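Local atomic coordinates of enoyl-CoA hydratase/isomerase family protein (Mycobacterium tuberculosis, PDB entry 4FN7), a protein that probably acts on unsaturated acyl-CoA thioesters in lipid metabolism, as an enoyl-CoA hydratase or isomerase of the crotonase superfamily. Residues 24-29 / 105-110; 36-41 / 90-95; 60-65 / 76-81; 114-119 / 205-210; 144-147 / 153-156. One frame throughout, in Å; residues are numbered along the deposited sequence. Where two conformers were deposited one is given.

Interaction 1: residues 24-29 / 105-110; sequences NALGPA and IAMGAF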
# COMPACT_ATOMS: atom_id res chain seq x y z
N ASN A 24 -12.00 28.04 3.36
CA ASN A 24 -10.65 27.98 2.80
C ASN A 24 -10.61 27.37 1.40
O ASN A 24 -9.71 26.61 1.06
CB ASN A 24 -9.70 27.24 3.75
CG ASN A 24 -9.39 28.05 5.00
OD1 ASN A 24 -9.55 29.27 5.03
ND2 ASN A 24 -8.92 27.36 6.05
N ALA A 25 -11.60 27.71 0.58
CA ALA A 25 -11.64 27.21 -0.79
C ALA A 25 -10.35 27.58 -1.52
O ALA A 25 -9.87 28.71 -1.42
CB ALA A 25 -12.85 27.76 -1.53
N LEU A 26 -9.80 26.61 -2.25
CA LEU A 26 -8.58 26.81 -3.01
C LEU A 26 -8.88 27.39 -4.39
O LEU A 26 -8.59 26.78 -5.42
CB LEU A 26 -7.77 25.51 -3.07
CG LEU A 26 -7.29 25.08 -1.69
CD1 LEU A 26 -7.08 23.58 -1.58
CD2 LEU A 26 -6.02 25.83 -1.30
N GLY A 27 -9.49 28.57 -4.40
CA GLY A 27 -9.71 29.31 -5.63
C GLY A 27 -8.46 30.09 -6.00
O GLY A 27 -7.43 29.97 -5.34
N PRO A 28 -8.54 30.90 -7.06
CA PRO A 28 -7.38 31.65 -7.54
C PRO A 28 -6.75 32.54 -6.47
O PRO A 28 -5.52 32.56 -6.36
CB PRO A 28 -7.94 32.50 -8.67
CG PRO A 28 -9.15 31.76 -9.14
CD PRO A 28 -9.72 31.06 -7.94
N ALA A 29 -7.56 33.26 -5.71
CA ALA A 29 -7.04 34.15 -4.68
C ALA A 29 -6.28 33.39 -3.59
O ALA A 29 -5.18 33.80 -3.18
CB ALA A 29 -8.16 34.98 -4.08
N ILE A 105 -11.56 18.32 2.34
CA ILE A 105 -12.40 17.74 1.30
C ILE A 105 -11.86 18.06 -0.08
O ILE A 105 -11.46 19.20 -0.36
CB ILE A 105 -13.84 18.31 1.38
CG1 ILE A 105 -14.38 18.19 2.81
CG2 ILE A 105 -14.76 17.61 0.37
CD1 ILE A 105 -14.52 16.76 3.31
N ALA A 106 -11.85 17.06 -0.96
CA ALA A 106 -11.46 17.25 -2.35
C ALA A 106 -10.06 17.88 -2.42
O ALA A 106 -9.12 17.32 -1.86
CB ALA A 106 -12.51 18.08 -3.10
N MET A 107 -9.90 19.02 -3.09
CA MET A 107 -8.56 19.63 -3.16
C MET A 107 -7.96 19.89 -1.76
O MET A 107 -6.74 19.92 -1.62
CB MET A 107 -8.58 20.92 -3.98
CG MET A 107 -7.19 21.53 -4.22
SD MET A 107 -6.08 20.53 -5.26
CE MET A 107 -4.56 20.61 -4.31
N GLY A 108 -8.81 20.09 -0.76
CA GLY A 108 -8.33 20.18 0.61
C GLY A 108 -7.65 18.90 1.06
O GLY A 108 -6.60 18.94 1.70
N ALA A 109 -8.25 17.75 0.74
CA ALA A 109 -7.62 16.47 1.05
C ALA A 109 -6.36 16.25 0.22
O ALA A 109 -5.39 15.67 0.70
CB ALA A 109 -8.60 15.32 0.82
N PHE A 110 -6.36 16.71 -1.03
CA PHE A 110 -5.18 16.55 -1.88
C PHE A 110 -4.03 17.40 -1.35
O PHE A 110 -2.89 16.94 -1.29
CB PHE A 110 -5.48 16.90 -3.35
CG PHE A 110 -6.72 16.22 -3.89
CD1 PHE A 110 -7.12 14.99 -3.40
CD2 PHE A 110 -7.48 16.83 -4.86
CE1 PHE A 110 -8.28 14.38 -3.89
CE2 PHE A 110 -8.64 16.23 -5.35
CZ PHE A 110 -9.03 15.00 -4.86
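Leu26 and Met107 meet at about a right angle, the leucine pointing one branch at the flank of the methionine chain rather than at its sulfur. The touching branch is CD1, which lies 3.3 Å from Met107 CG, tighter than ordinary carbon-carbon contact. The same methyl also sits 3.9 Å from Met107 CB and 3.7 Å from Met107 O, so it fills the angle between the side chain and the backbone of the first helical turn. It comes within 4.0 Å of Gly108 N, where no side chain intervenes. On the methionine, CG is anti to the backbone N (chi1 -174°) and the chain then bends at chi2 and again at chi3. The bends carry SD away from Leu26 to the edge of the Phe110 ring, in its plane, while Ala106 O stands over the centre of one face of that ring. Leu26 itself is the centre of an inverse gamma turn, and a backbone bond to Gly61 ties it to the neighbouring loop; its side chain also touches Leu34. Ala106 is the N-cap of the helix that Met107 begins. In crotonase-fold enzymes an oxyanion hole is built from two backbone amides, one at the start of this helix and one in the loop opposite. Met107 N and Phe62 N have the placement expected of that pair, so Leu26 packs against Met107, one of the two residues probably forming the oxyanion hole of the acyl-CoA pocket.

Interaction 2: residues 36-41 / 90-95; sequences AAIDNA and LSYPKP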
# COMPACT_ATOMS: atom_id res chain seq x y z
N ALA A 36 2.42 32.86 -2.52
CA ALA A 36 3.17 34.01 -2.00
C ALA A 36 3.77 33.68 -0.62
O ALA A 36 4.89 34.08 -0.32
CB ALA A 36 2.27 35.24 -1.91
N ALA A 37 3.02 32.96 0.20
CA ALA A 37 3.49 32.59 1.52
C ALA A 37 4.66 31.61 1.43
O ALA A 37 5.63 31.70 2.18
CB ALA A 37 2.37 32.00 2.34
N ILE A 38 4.56 30.65 0.51
CA ILE A 38 5.66 29.70 0.34
C ILE A 38 6.88 30.44 -0.24
O ILE A 38 8.01 30.13 0.11
CB ILE A 38 5.26 28.47 -0.53
CG1 ILE A 38 4.04 27.77 0.08
CG2 ILE A 38 6.45 27.51 -0.66
CD1 ILE A 38 3.34 26.80 -0.86
N ASP A 39 6.65 31.42 -1.12
CA ASP A 39 7.74 32.28 -1.59
C ASP A 39 8.46 32.92 -0.40
O ASP A 39 9.69 32.99 -0.38
CB ASP A 39 7.26 33.40 -2.52
CG ASP A 39 6.72 32.90 -3.85
OD1 ASP A 39 6.91 31.72 -4.22
OD2 ASP A 39 6.10 33.74 -4.54
N ASN A 40 7.70 33.43 0.57
CA ASN A 40 8.30 34.00 1.78
C ASN A 40 9.17 32.97 2.50
O ASN A 40 10.28 33.28 2.96
CB ASN A 40 7.25 34.52 2.76
CG ASN A 40 6.52 35.74 2.25
OD1 ASN A 40 6.98 36.44 1.36
ND2 ASN A 40 5.35 36.00 2.82
N ALA A 41 8.64 31.76 2.63
CA ALA A 41 9.37 30.69 3.28
C ALA A 41 10.66 30.38 2.53
O ALA A 41 11.69 30.10 3.15
CB ALA A 41 8.51 29.44 3.38
N LEU A 90 4.97 18.72 -2.54
CA LEU A 90 5.51 17.36 -2.52
C LEU A 90 7.00 17.34 -2.84
O LEU A 90 7.71 16.43 -2.43
CB LEU A 90 4.76 16.48 -3.52
CG LEU A 90 3.42 15.90 -3.03
CD1 LEU A 90 2.64 15.29 -4.19
CD2 LEU A 90 3.61 14.89 -1.92
N SER A 91 7.47 18.35 -3.58
CA SER A 91 8.88 18.40 -3.94
C SER A 91 9.65 19.39 -3.07
O SER A 91 10.85 19.60 -3.28
CB SER A 91 9.04 18.74 -5.42
OG SER A 91 8.51 20.02 -5.70
N TYR A 92 8.98 19.96 -2.08
CA TYR A 92 9.58 21.02 -1.27
C TYR A 92 10.84 20.54 -0.56
O TYR A 92 10.84 19.46 0.03
CB TYR A 92 8.55 21.58 -0.28
CG TYR A 92 8.90 22.97 0.18
CD1 TYR A 92 8.79 24.04 -0.68
CD2 TYR A 92 9.38 23.20 1.46
CE1 TYR A 92 9.14 25.32 -0.28
CE2 TYR A 92 9.72 24.47 1.87
CZ TYR A 92 9.60 25.53 0.99
OH TYR A 92 9.96 26.79 1.40
N PRO A 93 11.93 21.33 -0.60
CA PRO A 93 13.19 20.83 -0.06
C PRO A 93 13.29 20.82 1.47
O PRO A 93 14.30 20.36 2.00
CB PRO A 93 14.24 21.77 -0.66
CG PRO A 93 13.50 23.01 -0.95
CD PRO A 93 12.10 22.61 -1.31
N LYS A 94 12.27 21.33 2.16
CA LYS A 94 12.23 21.30 3.62
C LYS A 94 11.06 20.45 4.06
O LYS A 94 10.07 20.32 3.32
CB LYS A 94 12.05 22.71 4.17
CG LYS A 94 12.91 23.77 3.52
CD LYS A 94 14.39 23.58 3.80
CE LYS A 94 15.24 24.62 3.06
NZ LYS A 94 14.86 26.00 3.44
N PRO A 95 11.13 19.89 5.28
CA PRO A 95 9.96 19.15 5.75
C PRO A 95 8.71 20.03 5.81
O PRO A 95 8.79 21.21 6.18
CB PRO A 95 10.37 18.71 7.16
CG PRO A 95 11.86 18.62 7.10
CD PRO A 95 12.27 19.77 6.20
O HOH W 1 12.45 27.30 2.67
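A turn of helix 28-44 faces an irregular loop here, with Ile38 CA and Tyr92 CA 9.7 Å apart, wide enough that the tyrosine must bridge the gap. The Tyr92 and Ile38 side chains pass each other in opposite directions, and the isoleucine branch that touches the ring is CG2, 3.5 Å from Tyr92 CE1 in an oblique approach. Ile38 CG2 lies anti to its own backbone N (CG1 takes chi1 -56°), which turns that methyl to the ring. Farther along, Tyr92 OH ends 3.6 Å from Ala41 CB. Pro93 CD lies over one ring face, displaced toward the rim, and Lys94 O is in plane at the edge, so the loop itself helps fix the rotation of the ring. Beyond the hydroxyl, one water donates to Tyr92 OH (2.8 Å) and to Ala41 O (2.9 Å), and accepts from Lys94 NZ at 2.8 Å. The hydroxyl is also hydrogen-bonded to Asp42 OD1, and Lys94 NZ forms a salt bridge with Asp45. The chemistry is thus split along the tyrosine: hydrocarbon contacts hold the ring, whereas the water and Asp42 OD1 hold the hydroxyl, and the water is held in turn by Ala41 O and Lys94 NZ.

Interaction 3: residues 60-65 / 76-81; sequences GGFDLK and IDMLRG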
# COMPACT_ATOMS: atom_id res chain seq x y z
N GLY A 60 -12.21 23.11 2.40
CA GLY A 60 -13.33 22.44 1.78
C GLY A 60 -13.14 22.07 0.32
O GLY A 60 -14.03 21.48 -0.28
N GLY A 61 -11.99 22.42 -0.27
CA GLY A 61 -11.70 22.02 -1.64
C GLY A 61 -11.52 23.20 -2.58
O GLY A 61 -11.21 24.29 -2.14
N PHE A 62 -11.69 22.97 -3.88
CA PHE A 62 -11.68 24.06 -4.84
C PHE A 62 -12.85 25.01 -4.62
O PHE A 62 -13.79 24.69 -3.89
CB PHE A 62 -11.75 23.53 -6.27
CG PHE A 62 -10.50 22.85 -6.75
CD1 PHE A 62 -10.51 21.51 -7.14
CD2 PHE A 62 -9.31 23.55 -6.85
CE1 PHE A 62 -9.37 20.89 -7.60
CE2 PHE A 62 -8.15 22.93 -7.31
CZ PHE A 62 -8.18 21.60 -7.69
N ASP A 63 -12.80 26.17 -5.26
CA ASP A 63 -13.94 27.08 -5.30
C ASP A 63 -15.07 26.40 -6.06
O ASP A 63 -15.02 26.29 -7.28
CB ASP A 63 -13.54 28.38 -5.99
CG ASP A 63 -14.65 29.41 -6.01
OD1 ASP A 63 -15.82 29.02 -6.20
OD2 ASP A 63 -14.34 30.60 -5.84
N LEU A 64 -16.09 25.95 -5.33
CA LEU A 64 -17.18 25.19 -5.93
C LEU A 64 -17.97 26.04 -6.94
O LEU A 64 -18.46 25.52 -7.94
CB LEU A 64 -18.12 24.64 -4.86
CG LEU A 64 -19.20 23.67 -5.34
CD1 LEU A 64 -18.57 22.43 -5.97
CD2 LEU A 64 -20.13 23.28 -4.20
N LYS A 65 -18.08 27.33 -6.67
CA LYS A 65 -18.77 28.24 -7.59
C LYS A 65 -18.13 28.20 -8.97
O LYS A 65 -18.82 28.14 -9.98
CB LYS A 65 -18.76 29.67 -7.04
CG LYS A 65 -19.44 29.81 -5.68
N ILE A 76 -10.12 25.12 -15.61
CA ILE A 76 -8.82 24.56 -16.00
C ILE A 76 -7.70 25.25 -15.24
O ILE A 76 -6.82 24.60 -14.67
CB ILE A 76 -8.58 24.72 -17.51
CG1 ILE A 76 -9.49 23.78 -18.31
CG2 ILE A 76 -7.12 24.45 -17.86
CD1 ILE A 76 -9.46 24.02 -19.82
N ASP A 77 -7.72 26.58 -15.23
CA ASP A 77 -6.69 27.35 -14.54
C ASP A 77 -6.66 27.07 -13.04
O ASP A 77 -5.59 26.95 -12.45
CB ASP A 77 -6.89 28.84 -14.78
CG ASP A 77 -6.62 29.25 -16.22
OD1 ASP A 77 -5.99 28.46 -16.96
OD2 ASP A 77 -7.04 30.36 -16.62
N MET A 78 -7.84 26.96 -12.42
CA MET A 78 -7.91 26.69 -10.99
C MET A 78 -7.38 25.30 -10.67
O MET A 78 -6.62 25.13 -9.71
CB MET A 78 -9.34 26.85 -10.46
CG MET A 78 -9.48 26.52 -8.98
SD MET A 78 -11.14 26.80 -8.37
CE MET A 78 -12.05 25.61 -9.36
N LEU A 79 -7.76 24.31 -11.47
CA LEU A 79 -7.27 22.95 -11.26
C LEU A 79 -5.77 22.86 -11.48
O LEU A 79 -5.05 22.29 -10.67
CB LEU A 79 -8.02 21.95 -12.14
CG LEU A 79 -9.20 21.27 -11.44
CD1 LEU A 79 -10.20 22.29 -10.92
CD2 LEU A 79 -9.87 20.28 -12.38
N ARG A 80 -5.28 23.44 -12.57
CA ARG A 80 -3.84 23.44 -12.81
C ARG A 80 -3.08 24.09 -11.65
O ARG A 80 -2.07 23.57 -11.20
CB ARG A 80 -3.48 24.13 -14.13
CG ARG A 80 -3.76 23.30 -15.37
CD ARG A 80 -3.59 24.12 -16.64
NE ARG A 80 -2.25 24.70 -16.75
CZ ARG A 80 -1.22 24.10 -17.34
NH1 ARG A 80 -1.37 22.89 -17.87
NH2 ARG A 80 -0.04 24.70 -17.39
N GLY A 81 -3.58 25.22 -11.17
CA GLY A 81 -2.91 25.92 -10.08
C GLY A 81 -2.88 25.10 -8.81
O GLY A 81 -1.90 25.10 -8.06
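Phe62 has CG beside the backbone N (chi1 -72°), which swings the ring to Met78 and Leu79, while Met78 runs extended until a single bend at chi3 (62°) turns its methyl back to the phenylalanine. Met78 CG reaches Phe62 CD2 at 3.7 Å, and Met78 CE lies 3.7 Å from Phe62 CB, so the thioether lies alongside the base of the ring. The sulfur makes an oblique Met-aromatic contact, 5.0 Å from the ring centroid. Leu79 approaches differently: its CD1 stands over one face as a CH-pi contact, 3.8 Å from the centroid and only 15° off the ring normal. This joins the glycine-containing loop of the crotonase fold, which leads into helix 64-69, to the long helix 73-90 that follows it. Asp63 is the N-cap of the former helix, and its OD1 accepts a bond from Ile66 N. That carboxylate points away from Met78, but the residue's backbone does not: Met78 SD is 3.6 Å from Asp63 N, a buried amide with no hydrogen-bond partner in the model. Leu67 packs on Phe62, Met78 and Leu79, and Gln31 NE2 bonds to Met78 O, which lies 3.6 Å from Phe62 CE2.

Interaction 4: residues 114-119 / 205-210; sequences CGDHRV and ATKLRS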
# COMPACT_ATOMS: atom_id res chain seq x y z
N CYS A 114 -0.04 16.32 0.66
CA CYS A 114 1.29 16.75 0.23
C CYS A 114 2.26 16.94 1.39
O CYS A 114 3.45 17.17 1.17
CB CYS A 114 1.20 18.05 -0.56
SG CYS A 114 0.26 17.89 -2.07
N GLY A 115 1.78 16.87 2.63
CA GLY A 115 2.67 17.06 3.77
C GLY A 115 3.51 15.83 4.07
O GLY A 115 3.05 14.70 3.92
N ASP A 116 4.74 16.04 4.50
CA ASP A 116 5.57 14.93 4.95
C ASP A 116 4.96 14.27 6.18
O ASP A 116 5.09 13.06 6.37
CB ASP A 116 6.99 15.40 5.25
CG ASP A 116 7.69 15.93 4.03
OD1 ASP A 116 8.01 15.12 3.13
OD2 ASP A 116 7.93 17.15 3.97
N HIS A 117 4.33 15.08 7.02
CA HIS A 117 3.68 14.61 8.24
C HIS A 117 2.38 15.38 8.38
O HIS A 117 2.35 16.60 8.19
CB HIS A 117 4.58 14.86 9.45
CG HIS A 117 4.06 14.27 10.73
ND1 HIS A 117 3.94 12.91 10.92
CD2 HIS A 117 3.63 14.85 11.87
CE1 HIS A 117 3.45 12.68 12.13
NE2 HIS A 117 3.25 13.84 12.73
N ARG A 118 1.31 14.67 8.73
CA ARG A 118 -0.04 15.23 8.73
C ARG A 118 -0.73 14.93 10.05
O ARG A 118 -0.90 13.76 10.40
CB ARG A 118 -0.84 14.64 7.57
CG ARG A 118 -0.19 14.88 6.21
CD ARG A 118 -0.68 13.86 5.17
NE ARG A 118 -0.26 12.51 5.54
CZ ARG A 118 -0.65 11.41 4.91
NH1 ARG A 118 -1.48 11.49 3.87
NH2 ARG A 118 -0.21 10.23 5.31
N VAL A 119 -1.13 15.98 10.77
CA VAL A 119 -1.73 15.84 12.09
C VAL A 119 -3.18 16.29 12.04
O VAL A 119 -3.46 17.35 11.49
CB VAL A 119 -0.99 16.72 13.12
CG1 VAL A 119 -1.53 16.47 14.52
CG2 VAL A 119 0.51 16.45 13.08
N ALA A 205 16.78 15.25 -0.97
CA ALA A 205 17.11 14.30 -2.03
C ALA A 205 16.30 13.02 -1.89
O ALA A 205 15.81 12.48 -2.88
CB ALA A 205 18.59 13.99 -2.00
N THR A 206 16.18 12.54 -0.66
CA THR A 206 15.47 11.29 -0.39
C THR A 206 13.97 11.42 -0.70
O THR A 206 13.38 10.53 -1.32
CB THR A 206 15.71 10.81 1.06
OG1 THR A 206 17.12 10.58 1.24
CG2 THR A 206 14.97 9.51 1.35
N LYS A 207 13.36 12.53 -0.30
CA LYS A 207 11.92 12.67 -0.55
C LYS A 207 11.63 12.68 -2.05
O LYS A 207 10.64 12.10 -2.49
CB LYS A 207 11.32 13.88 0.16
CG LYS A 207 11.65 15.23 -0.46
CD LYS A 207 11.44 16.36 0.54
CE LYS A 207 9.98 16.53 0.91
NZ LYS A 207 9.78 17.65 1.89
N LEU A 208 12.49 13.32 -2.84
CA LEU A 208 12.31 13.31 -4.29
C LEU A 208 12.43 11.89 -4.85
O LEU A 208 11.63 11.49 -5.70
CB LEU A 208 13.30 14.26 -4.98
CG LEU A 208 13.09 15.74 -4.68
CD1 LEU A 208 14.16 16.57 -5.35
CD2 LEU A 208 11.70 16.20 -5.13
N ARG A 209 13.40 11.13 -4.36
CA ARG A 209 13.54 9.74 -4.80
C ARG A 209 12.30 8.93 -4.43
O ARG A 209 11.83 8.10 -5.22
CB ARG A 209 14.77 9.09 -4.19
CG ARG A 209 16.09 9.67 -4.69
CD ARG A 209 17.26 8.91 -4.11
NE ARG A 209 18.51 9.38 -4.69
CZ ARG A 209 19.68 8.77 -4.57
NH1 ARG A 209 19.79 7.63 -3.88
NH2 ARG A 209 20.76 9.28 -5.15
N SER A 210 11.77 9.18 -3.24
CA SER A 210 10.62 8.42 -2.75
C SER A 210 9.31 8.83 -3.43
O SER A 210 8.30 8.16 -3.23
CB SER A 210 10.47 8.56 -1.23
OG SER A 210 9.88 9.80 -0.88
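Lys207 reaches across from helix 200-223 to Asp116, and their salt bridge joins the C-terminal helical part of this crotonase fold to the turn leading into strand 117-120 of its larger sheet. The ammonium bonds to the carboxylate unequally. Lys207 NZ is 2.8 Å from Asp116 OD2, which accepts through its syn lone pair, on the side of the other oxygen, and NZ makes a weak bond to Asp116 OD1 at 3.3 Å. The two side chains meet at about a right angle. Lys207 starts with CG between its backbone N and carbonyl carbon (chi1 75°), an unfavourable start, and a bend at chi3 then brings NZ to the acid.

Around this pair each charged end has further partners. Lys207 NZ also donates to Tyr92 O and is hydrogen-bonded to His203 NE2, while Asp116 OD2 accepts from Val96 N. Asp116 OD1 forms a second salt bridge, with Arg211, four residues on from Lys207 on the same helix. With two cations on one buried carboxylate, the acid would be expected to stay ionised, and the carboxylate probably offsets the lysine charge in turn.

Farther out the contact meets the trimer interface. Gln156 of a second subunit donates from NE2 to Asp116 O and is hydrogen-bonded to His117 ND1; Arg209 makes a salt bridge to Glu228 of that subunit. Within the pair itself, Lys207 CE lies 3.3 Å from Asp116 OD1, as close to that oxygen as NZ is.

Interaction 5: residues 144-147 / 153-156; sequences IMKL and AYQQ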
# COMPACT_ATOMS: atom_id res chain seq x y z
N ILE A 144 -1.85 11.96 -6.49
CA ILE A 144 -1.58 12.45 -5.14
C ILE A 144 -2.10 11.45 -4.11
O ILE A 144 -1.40 11.08 -3.17
CB ILE A 144 -2.20 13.85 -4.92
CG1 ILE A 144 -1.48 14.87 -5.80
CG2 ILE A 144 -2.10 14.25 -3.46
CD1 ILE A 144 -2.23 16.17 -5.96
N MET A 145 -3.33 10.99 -4.29
CA MET A 145 -3.90 10.04 -3.34
C MET A 145 -3.20 8.70 -3.38
O MET A 145 -2.97 8.07 -2.33
CB MET A 145 -5.40 9.87 -3.56
CG MET A 145 -6.19 11.00 -2.95
SD MET A 145 -7.95 10.75 -3.10
CE MET A 145 -8.07 10.91 -4.80
N LYS A 146 -2.84 8.27 -4.58
CA LYS A 146 -2.21 6.97 -4.77
C LYS A 146 -0.86 6.91 -4.04
O LYS A 146 -0.43 5.85 -3.60
CB LYS A 146 -2.00 6.68 -6.25
CG LYS A 146 -1.72 5.22 -6.56
CD LYS A 146 -1.20 5.02 -7.98
CE LYS A 146 -2.16 5.52 -9.03
NZ LYS A 146 -1.60 5.29 -10.39
N LEU A 147 -0.22 8.06 -3.90
CA LEU A 147 1.08 8.15 -3.24
C LEU A 147 0.99 7.88 -1.74
O LEU A 147 1.98 7.49 -1.13
CB LEU A 147 1.68 9.54 -3.50
CG LEU A 147 3.07 9.82 -2.93
CD1 LEU A 147 4.11 8.89 -3.54
CD2 LEU A 147 3.45 11.27 -3.18
N ALA A 153 -7.71 1.46 0.51
CA ALA A 153 -8.26 2.78 0.82
C ALA A 153 -8.34 3.63 -0.44
O ALA A 153 -9.28 4.39 -0.62
CB ALA A 153 -7.44 3.48 1.90
N TYR A 154 -7.34 3.49 -1.31
CA TYR A 154 -7.30 4.24 -2.55
C TYR A 154 -8.53 3.90 -3.40
O TYR A 154 -9.18 4.79 -3.96
CB TYR A 154 -6.02 3.90 -3.33
CG TYR A 154 -5.92 4.55 -4.69
CD1 TYR A 154 -5.80 5.92 -4.82
CD2 TYR A 154 -5.93 3.77 -5.84
CE1 TYR A 154 -5.70 6.50 -6.06
CE2 TYR A 154 -5.83 4.35 -7.09
CZ TYR A 154 -5.72 5.72 -7.20
OH TYR A 154 -5.61 6.33 -8.43
N GLN A 155 -8.86 2.62 -3.48
CA GLN A 155 -10.05 2.21 -4.23
C GLN A 155 -11.31 2.87 -3.68
O GLN A 155 -12.13 3.39 -4.45
CB GLN A 155 -10.19 0.69 -4.24
CG GLN A 155 -9.15 0.00 -5.09
CD GLN A 155 -9.13 0.56 -6.50
OE1 GLN A 155 -10.17 0.72 -7.12
NE2 GLN A 155 -7.93 0.86 -7.00
N GLN A 156 -11.49 2.84 -2.37
CA GLN A 156 -12.73 3.35 -1.79
C GLN A 156 -12.77 4.87 -1.77
O GLN A 156 -13.84 5.47 -1.94
CB GLN A 156 -12.94 2.80 -0.39
CG GLN A 156 -13.00 1.28 -0.38
CD GLN A 156 -13.99 0.75 0.63
OE1 GLN A 156 -13.93 1.10 1.81
NE2 GLN A 156 -14.92 -0.10 0.17
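The Tyr154 ring takes Lys146 on one face: CG stands about 4.0 Å above the plane, over the centre, and CB makes a CH-pi contact 4.1 Å from the centroid, 27° off the ring normal. The lysine therefore lends its hydrocarbon stem to the ring, not its charge. The lysine backbone passes on the same side near the ring's rim, Tyr154 CD1 being 3.7 Å from Lys146 CA and Tyr154 CE1 3.7 Å from Lys146 N. With CG anti to the backbone N, chi1 -163° sends the stem over the ring, and the bend at chi3 turns Lys146 CE to the hydroxyl, 3.6 Å from Tyr154 OH. Near the base of the ring Met145 CB is 4.2 Å from Tyr154 CD1. The pair closes a short helical hairpin of the crotonase fold, in which helix 139-148 turns through a brief link into helix 151-159; Lys146 CA and Tyr154 CA, 6.2 Å apart, reflect how tight that turn is. At its charged end Lys146 NZ salt-bridges Glu143, one helical turn back. The hairpin also meets a third subunit, where Tyr154 packs on Ser210 and Gln155 hydrogen-bonds to Arg211 of that chain.

In the fold
Interactions 1 and 3 form one unit: their centres are 7 Å apart, Leu26 N bonds to Gly61 O at 2.7 Å, and Met107 SD lies 3.4 Å from Phe62 CZ, beside the probable oxyanion hole. Interaction 5 touches interaction 1 alone of these two, with Phe110 CE1 3.6 Å from Met145 CE and centres about 18 Å apart. Interactions 2 and 4 form a second unit, centres 12 Å apart, through Lys207 NZ and Tyr92 O at 2.8 Å. Interactions 3 and 4 lie on opposite sides of the chain's centre, about 24 Å between their centres. Interactions 4 and 5 meet across the trimer, where Gln156 of one subunit bonds to Asp116 O and His117 of another.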